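Local coordinates for alginate biosynthesis protein AlgX (Pseudomonas aeruginosa, PDB 4KNC) that takes part in O-acetylating the exopolysaccharide alginate and protects the polymer from degradation as it crosses the periplasm, at residues 143-146 against 152-155; 154-159 against 252-257; 187-192 against 247-252. All blocks are in the same frame, centred on the assembly; numbering follows the deposited sequence.

In the fold
Following the chain from the N terminus, interaction 1 comes first: 143-146, in the loop after helix 107-123, meets the start of helix 153-169 and closes a short loop that carries Asp148 and His150. The same helix then opens interaction 2, packing through 154-159 on helix 251-259, far along the chain. Interaction 3 is nested in that excursion: 247-252, leading into helix 251-259, comes back against strand 180-191, which pairs with strand 210-220. Phe145, Leu189, Lys191 and Tyr249 touch where interactions 1 and 3 meet, and Phe254 touches the Tyr249 carbonyl where 2 and 3 meet. They tie helices 153-169 and 251-259 to strand 180-191; interactions 1 and 3 lie beside the presumed active site, interaction 2 farther off.

Interaction 1: residues 143-146 against 152-155; sequences YYFK and TPHG
Tyr143 and Gly155 bring their backbones to 3.9 Å between CA atoms, and a single main-chain bond joins the segments, from Thr152 N to Tyr143 O at 2.8 Å (158° at the hydrogen). Gly155 lies over one face of the Tyr143 phenol, its CA 4.0 Å from the ring centroid and offset toward the rim. With CG anti to the backbone N (chi1 -176°), the Tyr143 side chain reaches along the new helix, where its OH bonds Ser159 OG. Thr152 does two jobs. Its methyl CG2 sits squarely above the centre of the Phe145 ring, 3.8 Å from the centroid, while OG1 is the N-cap acceptor for Gly155 N at 3.2 Å. OG1 also hydrogen-bonds Ala142 O, just before the segment, and lies 3.0 Å from Tyr143 O. The far rim of Phe145 is looser, with CZ 4.4 Å from Pro153 CD. All of this is buried, and the Phe145 side chain touches the presumed catalytic residues Asp148 and His150. A threonine N-cap starts helix 153-169, and the Thr152 N to Tyr143 O bond closes the loop carrying the Asp and His of a probable Ser-His-Asp triad, as in SGNH hydrolases.

Interaction 2: residues 154-159 against 252-257; sequences HGARRS and AGFLEE
Phe254 lays the face of its ring on Arg157, and this one pairing makes most of the contact between helices 153-169 and 251-259. The two backbones come closest at the same pair, 5.6 Å between Arg157 CA and Phe254 CA. Arg157 CB stands almost over the ring centre, 3.7 Å from the centroid and 10° off the normal, a CH-pi contact. Arg157 CA adds to it, 3.6 Å from Phe254 CD2, and CG and CD continue across the CD1 and CE1 side. The arginine can run this way because it is extended from CG to NE, with CG anti to the backbone N (chi1 176°), and it crosses the phenylalanine at about a right angle. Ala156 adds a lighter, oblique contact at the same ring atom, its CB 4.4 Å from Phe254 CD2, and farther along the helix Ala160 also touches Phe254.

The polar side is far looser. No direct hydrogen bond joins the two segments, and the guanidinium plane stands 81° from the ring plane, so the charged group does not stack on it. Arg157 NE and Glu257 OE1 remain 5.2 Å apart, too far for a salt bridge, and one water fills the gap: it accepts from Arg157 NE at 2.8 Å and donates to Glu257 OE1 at 2.8 Å. That carboxylate oxygen also bonds Ser183 OG, which helps to fix where the acid sits. Both charged residues are partly exposed, whereas Phe254 and Ala156 are buried. The whole is helix-helix packing with a small apolar centre and a water-bridged, charged margin, joining two helices of the SGNH hydrolase-like domain.

Interaction 3: residues 187-192 against 247-252; sequences GLLSKL and PAYNFA
Lys191 and Leu189 point from strand 180-191 toward the turn that leads into helix 251-259, in the SGNH hydrolase-like domain close to its presumed Ser-His-Asp triad. Lys191 can be followed outward. Its CB packs on Phe145 CE1 at 3.8 Å, and CG, anti to the backbone N (chi1 -173°), carries the chain away from the strand. CD also lies against the Phe145 ring. The bend at chi3 (-71°) brings CE to the edge of the Tyr249 ring, near its plane, 3.3 Å from Tyr249 OH, and a second bend at chi4 swings NZ to the hydroxyl. At the tip, NZ donates to that hydroxyl and also has a long, weak ion pair with Asp148, a presumed catalytic residue. Tyr249 itself stacks on the ring of His150, the presumed proton acceptor. Two residues earlier on the strand, Leu189 supplies the apolar part with its two methyls: CD1 meets Ala248 CB at 4.1 Å, and CD2 reaches both the Ala248 carbonyl oxygen and the tyrosine ring, with CD2 4.0 Å from Tyr249 CE1. The one hydrogen bond across the contact runs from Lys191 NZ to Tyr249 OH, 3.1 Å long.

Interaction 1: residues 143-146 against 152-155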
ATOM      1  N   TYR A 143      13.697 -11.670 -13.037  1.00 27.75           N
ATOM      2  CA  TYR A 143      13.111 -10.977 -11.884  1.00 30.96           C
ATOM      3  C   TYR A 143      11.570 -10.979 -11.983  1.00 32.66           C
ATOM      4  O   TYR A 143      10.871 -11.325 -11.019  1.00 29.54           O
ATOM      5  CB  TYR A 143      13.666  -9.553 -11.837  1.00 27.78           C
ATOM      6  CG  TYR A 143      13.263  -8.673 -10.668  1.00 31.63           C
ATOM      7  CD1 TYR A 143      12.020  -8.051 -10.637  1.00 32.27           C
ATOM      8  CD2 TYR A 143      14.164  -8.389  -9.635  1.00 31.57           C
ATOM      9  CE1 TYR A 143      11.655  -7.227  -9.586  1.00 29.54           C
ATOM     10  CE2 TYR A 143      13.811  -7.553  -8.588  1.00 31.75           C
ATOM     11  CZ  TYR A 143      12.546  -6.978  -8.565  1.00 35.67           C
ATOM     12  OH  TYR A 143      12.161  -6.146  -7.525  1.00 32.31           O
ATOM     13  N   TYR A 144      11.056 -10.636 -13.164  1.00 30.04           N
ATOM     14  CA  TYR A 144       9.604 -10.553 -13.415  1.00 32.35           C
ATOM     15  C   TYR A 144       9.032 -11.702 -14.235  1.00 30.52           C
ATOM     16  O   TYR A 144       9.731 -12.288 -15.061  1.00 33.56           O
ATOM     17  CB  TYR A 144       9.274  -9.252 -14.149  1.00 31.24           C
ATOM     18  CG  TYR A 144       9.073  -8.068 -13.226  1.00 32.67           C
ATOM     19  CD1 TYR A 144       7.904  -7.947 -12.479  1.00 25.94           C
ATOM     20  CD2 TYR A 144      10.048  -7.071 -13.102  1.00 26.37           C
ATOM     21  CE1 TYR A 144       7.702  -6.873 -11.629  1.00 33.77           C
ATOM     22  CE2 TYR A 144       9.855  -5.981 -12.251  1.00 30.84           C
ATOM     23  CZ  TYR A 144       8.676  -5.897 -11.515  1.00 35.12           C
ATOM     24  OH  TYR A 144       8.447  -4.843 -10.665  1.00 34.15           O
ATOM     25  N   PHE A 145       7.752 -12.016 -14.024  1.00 29.87           N
ATOM     26  CA  PHE A 145       7.046 -12.897 -14.949  1.00 29.56           C
ATOM     27  C   PHE A 145       7.029 -12.261 -16.344  1.00 39.37           C
ATOM     28  O   PHE A 145       7.035 -11.029 -16.476  1.00 33.87           O
ATOM     29  CB  PHE A 145       5.613 -13.202 -14.478  1.00 31.16           C
ATOM     30  CG  PHE A 145       5.535 -14.173 -13.314  1.00 35.22           C
ATOM     31  CD1 PHE A 145       5.617 -15.549 -13.523  1.00 39.70           C
ATOM     32  CD2 PHE A 145       5.379 -13.707 -12.011  1.00 33.32           C
ATOM     33  CE1 PHE A 145       5.545 -16.442 -12.448  1.00 36.92           C
ATOM     34  CE2 PHE A 145       5.302 -14.584 -10.937  1.00 30.91           C
ATOM     35  CZ  PHE A 145       5.381 -15.960 -11.160  1.00 37.85           C
ATOM     36  N   LYS A 146       7.013 -13.115 -17.367  1.00 31.19           N
ATOM     37  CA  LYS A 146       6.985 -12.716 -18.780  1.00 37.53           C
ATOM     38  C   LYS A 146       5.835 -11.801 -19.160  1.00 31.80           C
ATOM     39  O   LYS A 146       6.015 -10.860 -19.931  1.00 33.31           O
ATOM     40  CB  LYS A 146       6.913 -13.959 -19.681  1.00 35.69           C
ATOM     41  CG  LYS A 146       8.170 -14.812 -19.646  1.00 48.81           C
ATOM     42  CD  LYS A 146       8.019 -16.048 -20.534  1.00 47.86           C
ATOM     43  CE  LYS A 146       9.335 -16.771 -20.696  1.00 49.51           C
ATOM     44  NZ  LYS A 146       9.174 -17.934 -21.608  1.00 59.68           N
ATOM     45  N   THR A 152       8.675 -12.680  -9.913  1.00 24.45           N
ATOM     46  CA  THR A 152       8.732 -14.099  -9.588  1.00 25.51           C
ATOM     47  C   THR A 152       9.278 -14.211  -8.161  1.00 36.61           C
ATOM     48  O   THR A 152       9.796 -13.230  -7.623  1.00 33.26           O
ATOM     49  CB  THR A 152       9.708 -14.830 -10.508  1.00 34.19           C
ATOM     50  OG1 THR A 152      11.021 -14.246 -10.380  1.00 31.75           O
ATOM     51  CG2 THR A 152       9.236 -14.749 -11.961  1.00 31.90           C
ATOM     52  N   PRO A 153       9.162 -15.399  -7.541  1.00 36.45           N
ATOM     53  CA  PRO A 153       9.842 -15.608  -6.259  1.00 31.29           C
ATOM     54  C   PRO A 153      11.335 -15.260  -6.291  1.00 29.97           C
ATOM     55  O   PRO A 153      11.790 -14.659  -5.333  1.00 28.72           O
ATOM     56  CB  PRO A 153       9.623 -17.088  -5.993  1.00 30.17           C
ATOM     57  CG  PRO A 153       8.261 -17.332  -6.599  1.00 31.28           C
ATOM     58  CD  PRO A 153       8.219 -16.493  -7.840  1.00 34.23           C
ATOM     59  N   HIS A 154      12.055 -15.585  -7.360  1.00 31.41           N
ATOM     60  CA  HIS A 154      13.464 -15.190  -7.472  1.00 34.33           C
ATOM     61  C   HIS A 154      13.665 -13.663  -7.418  1.00 34.90           C
ATOM     62  O   HIS A 154      14.573 -13.168  -6.737  1.00 39.26           O
ATOM     63  CB  HIS A 154      14.100 -15.796  -8.729  1.00 34.86           C
ATOM     64  CG  HIS A 154      14.486 -17.239  -8.573  1.00 46.40           C
ATOM     65  ND1 HIS A 154      15.649 -17.635  -7.942  1.00 43.11           N
ATOM     66  CD2 HIS A 154      13.871 -18.378  -8.973  1.00 41.84           C
ATOM     67  CE1 HIS A 154      15.723 -18.955  -7.945  1.00 43.98           C
ATOM     68  NE2 HIS A 154      14.658 -19.429  -8.568  1.00 49.88           N
ATOM     69  N   GLY A 155      12.800 -12.922  -8.112  1.00 30.76           N
ATOM     70  CA  GLY A 155      12.818 -11.467  -8.054  1.00 25.32           C
ATOM     71  C   GLY A 155      12.596 -10.953  -6.637  1.00 34.34           C
ATOM     72  O   GLY A 155      13.310 -10.055  -6.160  1.00 30.88           O
TER

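Interaction 2: residues 154-159 against 252-257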
ATOM      1  N   HIS A 154      12.055 -15.585  -7.360  1.00 31.41           N
ATOM      2  CA  HIS A 154      13.464 -15.190  -7.472  1.00 34.33           C
ATOM      3  C   HIS A 154      13.665 -13.663  -7.418  1.00 34.90           C
ATOM      4  O   HIS A 154      14.573 -13.168  -6.737  1.00 39.26           O
ATOM      5  CB  HIS A 154      14.100 -15.796  -8.729  1.00 34.86           C
ATOM      6  CG  HIS A 154      14.486 -17.239  -8.573  1.00 46.40           C
ATOM      7  ND1 HIS A 154      15.649 -17.635  -7.942  1.00 43.11           N
ATOM      8  CD2 HIS A 154      13.871 -18.378  -8.973  1.00 41.84           C
ATOM      9  CE1 HIS A 154      15.723 -18.955  -7.945  1.00 43.98           C
ATOM     10  NE2 HIS A 154      14.658 -19.429  -8.568  1.00 49.88           N
ATOM     11  N   GLY A 155      12.800 -12.922  -8.112  1.00 30.76           N
ATOM     12  CA  GLY A 155      12.818 -11.467  -8.054  1.00 25.32           C
ATOM     13  C   GLY A 155      12.596 -10.953  -6.637  1.00 34.34           C
ATOM     14  O   GLY A 155      13.310 -10.055  -6.160  1.00 30.88           O
ATOM     15  N   ALA A 156      11.598 -11.524  -5.965  1.00 30.01           N
ATOM     16  CA  ALA A 156      11.299 -11.174  -4.581  1.00 28.49           C
ATOM     17  C   ALA A 156      12.489 -11.482  -3.665  1.00 27.27           C
ATOM     18  O   ALA A 156      12.741 -10.765  -2.711  1.00 29.42           O
ATOM     19  CB  ALA A 156      10.057 -11.926  -4.099  1.00 24.42           C
ATOM     20  N   ARG A 157      13.205 -12.560  -3.966  1.00 32.01           N
ATOM     21  CA  ARG A 157      14.332 -13.003  -3.154  1.00 39.76           C
ATOM     22  C   ARG A 157      15.509 -12.029  -3.277  1.00 36.08           C
ATOM     23  O   ARG A 157      16.063 -11.566  -2.266  1.00 33.81           O
ATOM     24  CB  ARG A 157      14.749 -14.426  -3.557  1.00 25.27           C
ATOM     25  CG  ARG A 157      16.005 -14.933  -2.823  1.00 26.76           C
ATOM     26  CD  ARG A 157      16.382 -16.361  -3.269  1.00 38.69           C
ATOM     27  NE  ARG A 157      17.652 -16.786  -2.688  1.00 44.51           N
ATOM     28  CZ  ARG A 157      18.840 -16.415  -3.157  1.00 57.70           C
ATOM     29  NH1 ARG A 157      18.905 -15.621  -4.222  1.00 57.45           N
ATOM     30  NH2 ARG A 157      19.961 -16.829  -2.562  1.00 53.00           N
ATOM     31  N   ARG A 158      15.870 -11.705  -4.518  1.00 34.22           N
ATOM     32  CA  ARG A 158      16.962 -10.759  -4.761  1.00 33.04           C
ATOM     33  C   ARG A 158      16.610  -9.398  -4.184  1.00 33.43           C
ATOM     34  O   ARG A 158      17.490  -8.662  -3.732  1.00 29.52           O
ATOM     35  CB  ARG A 158      17.296 -10.636  -6.260  1.00 40.78           C
ATOM     36  CG  ARG A 158      17.837 -11.937  -6.891  1.00 44.17           C
ATOM     37  CD  ARG A 158      18.525 -11.731  -8.249  1.00 44.65           C
ATOM     38  NE  ARG A 158      17.600 -11.499  -9.366  1.00 40.60           N
ATOM     39  CZ  ARG A 158      17.011 -12.458 -10.085  1.00 38.33           C
ATOM     40  NH1 ARG A 158      16.184 -12.138 -11.082  1.00 29.02           N
ATOM     41  NH2 ARG A 158      17.224 -13.737  -9.808  1.00 35.66           N
ATOM     42  N   SER A 159      15.327  -9.049  -4.201  1.00 29.58           N
ATOM     43  CA  SER A 159      14.912  -7.785  -3.601  1.00 27.34           C
ATOM     44  C   SER A 159      15.048  -7.820  -2.078  1.00 26.82           C
ATOM     45  O   SER A 159      15.507  -6.860  -1.431  1.00 29.88           O
ATOM     46  CB  SER A 159      13.461  -7.482  -3.990  1.00 27.37           C
ATOM     47  OG  SER A 159      13.342  -7.422  -5.393  1.00 26.39           O
ATOM     48  N   ALA A 252       8.045 -11.918   2.267  1.00 28.33           N
ATOM     49  CA  ALA A 252       8.243 -11.911   3.729  1.00 28.69           C
ATOM     50  C   ALA A 252       9.202 -13.015   4.216  1.00 33.30           C
ATOM     51  O   ALA A 252      10.035 -12.787   5.091  1.00 30.12           O
ATOM     52  CB  ALA A 252       6.919 -12.021   4.446  1.00 27.92           C
ATOM     53  N   GLY A 253       9.091 -14.211   3.641  1.00 34.27           N
ATOM     54  CA  GLY A 253       9.966 -15.311   4.015  1.00 26.79           C
ATOM     55  C   GLY A 253      11.427 -15.043   3.683  1.00 30.21           C
ATOM     56  O   GLY A 253      12.324 -15.316   4.490  1.00 30.50           O
ATOM     57  N   PHE A 254      11.683 -14.495   2.500  1.00 26.37           N
ATOM     58  CA  PHE A 254      13.057 -14.135   2.157  1.00 28.49           C
ATOM     59  C   PHE A 254      13.571 -13.002   3.051  1.00 32.70           C
ATOM     60  O   PHE A 254      14.742 -12.984   3.422  1.00 31.13           O
ATOM     61  CB  PHE A 254      13.169 -13.773   0.681  1.00 31.70           C
ATOM     62  CG  PHE A 254      12.834 -14.925  -0.251  1.00 41.61           C
ATOM     63  CD1 PHE A 254      13.455 -16.159  -0.106  1.00 38.08           C
ATOM     64  CD2 PHE A 254      11.889 -14.772  -1.256  1.00 38.70           C
ATOM     65  CE1 PHE A 254      13.148 -17.224  -0.963  1.00 32.84           C
ATOM     66  CE2 PHE A 254      11.572 -15.830  -2.107  1.00 40.93           C
ATOM     67  CZ  PHE A 254      12.208 -17.053  -1.958  1.00 39.40           C
ATOM     68  N   LEU A 255      12.698 -12.058   3.404  1.00 30.26           N
ATOM     69  CA  LEU A 255      13.093 -11.034   4.364  1.00 30.24           C
ATOM     70  C   LEU A 255      13.553 -11.676   5.666  1.00 29.94           C
ATOM     71  O   LEU A 255      14.584 -11.289   6.219  1.00 39.67           O
ATOM     72  CB  LEU A 255      11.965 -10.053   4.636  1.00 28.66           C
ATOM     73  CG  LEU A 255      11.648  -9.059   3.513  1.00 39.42           C
ATOM     74  CD1 LEU A 255      10.337  -8.319   3.791  1.00 35.99           C
ATOM     75  CD2 LEU A 255      12.778  -8.061   3.339  1.00 39.61           C
ATOM     76  N   GLU A 256      12.803 -12.657   6.164  1.00 32.82           N
ATOM     77  CA  GLU A 256      13.216 -13.316   7.408  1.00 32.63           C
ATOM     78  C   GLU A 256      14.543 -14.045   7.227  1.00 35.71           C
ATOM     79  O   GLU A 256      15.420 -13.966   8.085  1.00 34.89           O
ATOM     80  CB  GLU A 256      12.159 -14.297   7.900  1.00 38.31           C
ATOM     81  CG  GLU A 256      10.834 -13.657   8.274  1.00 42.00           C
ATOM     82  CD  GLU A 256       9.741 -14.683   8.450  1.00 44.91           C
ATOM     83  OE1 GLU A 256       9.827 -15.733   7.784  1.00 42.25           O
ATOM     84  OE2 GLU A 256       8.811 -14.445   9.251  1.00 43.71           O
ATOM     85  N   GLU A 257      14.682 -14.745   6.104  1.00 35.05           N
ATOM     86  CA  GLU A 257      15.875 -15.532   5.858  1.00 38.98           C
ATOM     87  C   GLU A 257      17.102 -14.634   5.885  1.00 38.83           C
ATOM     88  O   GLU A 257      18.066 -14.912   6.589  1.00 36.82           O
ATOM     89  CB  GLU A 257      15.805 -16.282   4.520  1.00 33.45           C
ATOM     90  CG  GLU A 257      17.097 -17.022   4.253  1.00 37.02           C
ATOM     91  CD  GLU A 257      17.174 -17.670   2.891  1.00 46.99           C
ATOM     92  OE1 GLU A 257      16.148 -17.710   2.168  1.00 44.82           O
ATOM     93  OE2 GLU A 257      18.281 -18.141   2.551  1.00 43.15           O
TER
HETATM   94  O   HOH W   1      16.680 -18.247  -0.514  1.00 41.64           O

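Interaction 3: residues 187-192 against 247-252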
ATOM      1  N   GLY A 187       7.365 -26.538  -4.152  1.00 44.83           N
ATOM      2  CA  GLY A 187       6.472 -26.835  -5.256  1.00 40.93           C
ATOM      3  C   GLY A 187       6.731 -25.913  -6.426  1.00 43.26           C
ATOM      4  O   GLY A 187       7.722 -25.183  -6.439  1.00 39.36           O
ATOM      5  N   LEU A 188       5.851 -25.961  -7.422  1.00 38.58           N
ATOM      6  CA  LEU A 188       5.944 -25.047  -8.542  1.00 40.29           C
ATOM      7  C   LEU A 188       4.799 -24.045  -8.457  1.00 42.45           C
ATOM      8  O   LEU A 188       3.715 -24.368  -7.970  1.00 41.58           O
ATOM      9  CB  LEU A 188       5.905 -25.806  -9.872  1.00 49.51           C
ATOM     10  CG  LEU A 188       6.965 -26.890 -10.088  1.00 49.01           C
ATOM     11  CD1 LEU A 188       6.640 -27.686 -11.351  1.00 47.96           C
ATOM     12  CD2 LEU A 188       8.383 -26.309 -10.167  1.00 49.30           C
ATOM     13  N   LEU A 189       5.057 -22.817  -8.895  1.00 38.80           N
ATOM     14  CA  LEU A 189       4.038 -21.778  -8.897  1.00 43.56           C
ATOM     15  C   LEU A 189       3.599 -21.543 -10.336  1.00 38.85           C
ATOM     16  O   LEU A 189       4.408 -21.201 -11.199  1.00 38.00           O
ATOM     17  CB  LEU A 189       4.591 -20.478  -8.277  1.00 39.85           C
ATOM     18  CG  LEU A 189       3.728 -19.209  -8.373  1.00 35.08           C
ATOM     19  CD1 LEU A 189       2.445 -19.338  -7.560  1.00 35.33           C
ATOM     20  CD2 LEU A 189       4.477 -17.963  -7.943  1.00 33.54           C
ATOM     21  N   SER A 190       2.318 -21.735 -10.607  1.00 37.84           N
ATOM     22  CA  SER A 190       1.823 -21.545 -11.958  1.00 38.83           C
ATOM     23  C   SER A 190       1.281 -20.135 -12.133  1.00 36.57           C
ATOM     24  O   SER A 190       0.537 -19.642 -11.289  1.00 44.09           O
ATOM     25  CB  SER A 190       0.710 -22.546 -12.258  1.00 41.39           C
ATOM     26  OG  SER A 190      -0.402 -22.311 -11.413  1.00 39.96           O
ATOM     27  N   LYS A 191       1.627 -19.491 -13.241  1.00 37.37           N
ATOM     28  CA  LYS A 191       1.012 -18.203 -13.542  1.00 36.21           C
ATOM     29  C   LYS A 191       0.771 -17.990 -15.024  1.00 29.36           C
ATOM     30  O   LYS A 191       1.690 -18.069 -15.838  1.00 30.73           O
ATOM     31  CB  LYS A 191       1.839 -17.034 -12.995  1.00 38.37           C
ATOM     32  CG  LYS A 191       1.097 -15.692 -13.159  1.00 40.70           C
ATOM     33  CD  LYS A 191       1.697 -14.592 -12.318  1.00 46.05           C
ATOM     34  CE  LYS A 191       1.424 -14.809 -10.844  1.00 40.71           C
ATOM     35  NZ  LYS A 191       0.083 -14.322 -10.467  1.00 34.60           N
ATOM     36  N   LEU A 192      -0.482 -17.736 -15.371  1.00 34.25           N
ATOM     37  CA  LEU A 192      -0.800 -17.250 -16.700  1.00 36.97           C
ATOM     38  C   LEU A 192      -0.945 -15.752 -16.484  1.00 35.58           C
ATOM     39  O   LEU A 192      -1.845 -15.311 -15.769  1.00 35.64           O
ATOM     40  CB  LEU A 192      -2.111 -17.866 -17.217  1.00 40.05           C
ATOM     41  CG  LEU A 192      -2.622 -17.345 -18.569  1.00 41.33           C
ATOM     42  CD1 LEU A 192      -1.586 -17.597 -19.654  1.00 32.75           C
ATOM     43  CD2 LEU A 192      -3.981 -17.944 -18.959  1.00 39.38           C
ATOM     44  N   PRO A 247       1.843 -14.517  -0.016  1.00 45.76           N
ATOM     45  CA  PRO A 247       2.502 -15.798   0.271  1.00 46.84           C
ATOM     46  C   PRO A 247       3.108 -16.480  -0.953  1.00 41.07           C
ATOM     47  O   PRO A 247       4.174 -17.070  -0.844  1.00 40.64           O
ATOM     48  CB  PRO A 247       1.365 -16.647   0.839  1.00 46.38           C
ATOM     49  CG  PRO A 247       0.416 -15.647   1.427  1.00 43.85           C
ATOM     50  CD  PRO A 247       0.463 -14.473   0.499  1.00 45.39           C
ATOM     51  N   ALA A 248       2.446 -16.379  -2.100  1.00 35.83           N
ATOM     52  CA  ALA A 248       2.895 -17.054  -3.316  1.00 33.66           C
ATOM     53  C   ALA A 248       4.325 -16.702  -3.730  1.00 36.61           C
ATOM     54  O   ALA A 248       5.011 -17.535  -4.307  1.00 34.72           O
ATOM     55  CB  ALA A 248       1.937 -16.765  -4.473  1.00 30.44           C
ATOM     56  N   TYR A 249       4.768 -15.473  -3.453  1.00 33.72           N
ATOM     57  CA  TYR A 249       6.077 -15.049  -3.927  1.00 29.16           C
ATOM     58  C   TYR A 249       7.095 -15.080  -2.802  1.00 30.50           C
ATOM     59  O   TYR A 249       8.287 -14.946  -3.049  1.00 30.90           O
ATOM     60  CB  TYR A 249       6.014 -13.667  -4.586  1.00 35.86           C
ATOM     61  CG  TYR A 249       4.819 -13.540  -5.488  1.00 36.51           C
ATOM     62  CD1 TYR A 249       4.779 -14.199  -6.719  1.00 35.91           C
ATOM     63  CD2 TYR A 249       3.710 -12.801  -5.097  1.00 28.43           C
ATOM     64  CE1 TYR A 249       3.676 -14.108  -7.541  1.00 27.90           C
ATOM     65  CE2 TYR A 249       2.594 -12.701  -5.918  1.00 30.73           C
ATOM     66  CZ  TYR A 249       2.582 -13.352  -7.135  1.00 36.86           C
ATOM     67  OH  TYR A 249       1.466 -13.254  -7.946  1.00 36.81           O
ATOM     68  N   ASN A 250       6.605 -15.247  -1.575  1.00 29.71           N
ATOM     69  CA  ASN A 250       7.455 -15.438  -0.404  1.00 34.43           C
ATOM     70  C   ASN A 250       8.404 -14.262  -0.063  1.00 31.55           C
ATOM     71  O   ASN A 250       9.482 -14.473   0.482  1.00 30.51           O
ATOM     72  CB  ASN A 250       8.251 -16.753  -0.508  1.00 25.97           C
ATOM     73  CG  ASN A 250       8.788 -17.213   0.851  1.00 34.15           C
ATOM     74  OD1 ASN A 250       8.041 -17.249   1.820  1.00 31.62           O
ATOM     75  ND2 ASN A 250      10.094 -17.522   0.930  1.00 27.13           N
ATOM     76  N   PHE A 251       7.995 -13.038  -0.371  1.00 30.54           N
ATOM     77  CA  PHE A 251       8.803 -11.855  -0.059  1.00 24.08           C
ATOM     78  C   PHE A 251       9.078 -11.755   1.444  1.00 29.17           C
ATOM     79  O   PHE A 251      10.230 -11.573   1.855  1.00 28.94           O
ATOM     80  CB  PHE A 251       8.130 -10.589  -0.596  1.00 31.91           C
ATOM     81  CG  PHE A 251       8.895  -9.305  -0.328  1.00 31.56           C
ATOM     82  CD1 PHE A 251      10.219  -9.166  -0.723  1.00 29.71           C
ATOM     83  CD2 PHE A 251       8.260  -8.217   0.267  1.00 25.85           C
ATOM     84  CE1 PHE A 251      10.912  -7.975  -0.492  1.00 28.76           C
ATOM     85  CE2 PHE A 251       8.940  -7.013   0.486  1.00 35.23           C
ATOM     86  CZ  PHE A 251      10.277  -6.901   0.112  1.00 28.92           C
ATOM     87  N   ALA A 252       8.045 -11.918   2.267  1.00 28.33           N
ATOM     88  CA  ALA A 252       8.243 -11.911   3.729  1.00 28.69           C
ATOM     89  C   ALA A 252       9.202 -13.015   4.216  1.00 33.30           C
ATOM     90  O   ALA A 252      10.035 -12.787   5.091  1.00 30.12           O
ATOM     91  CB  ALA A 252       6.919 -12.021   4.446  1.00 27.92           C
TER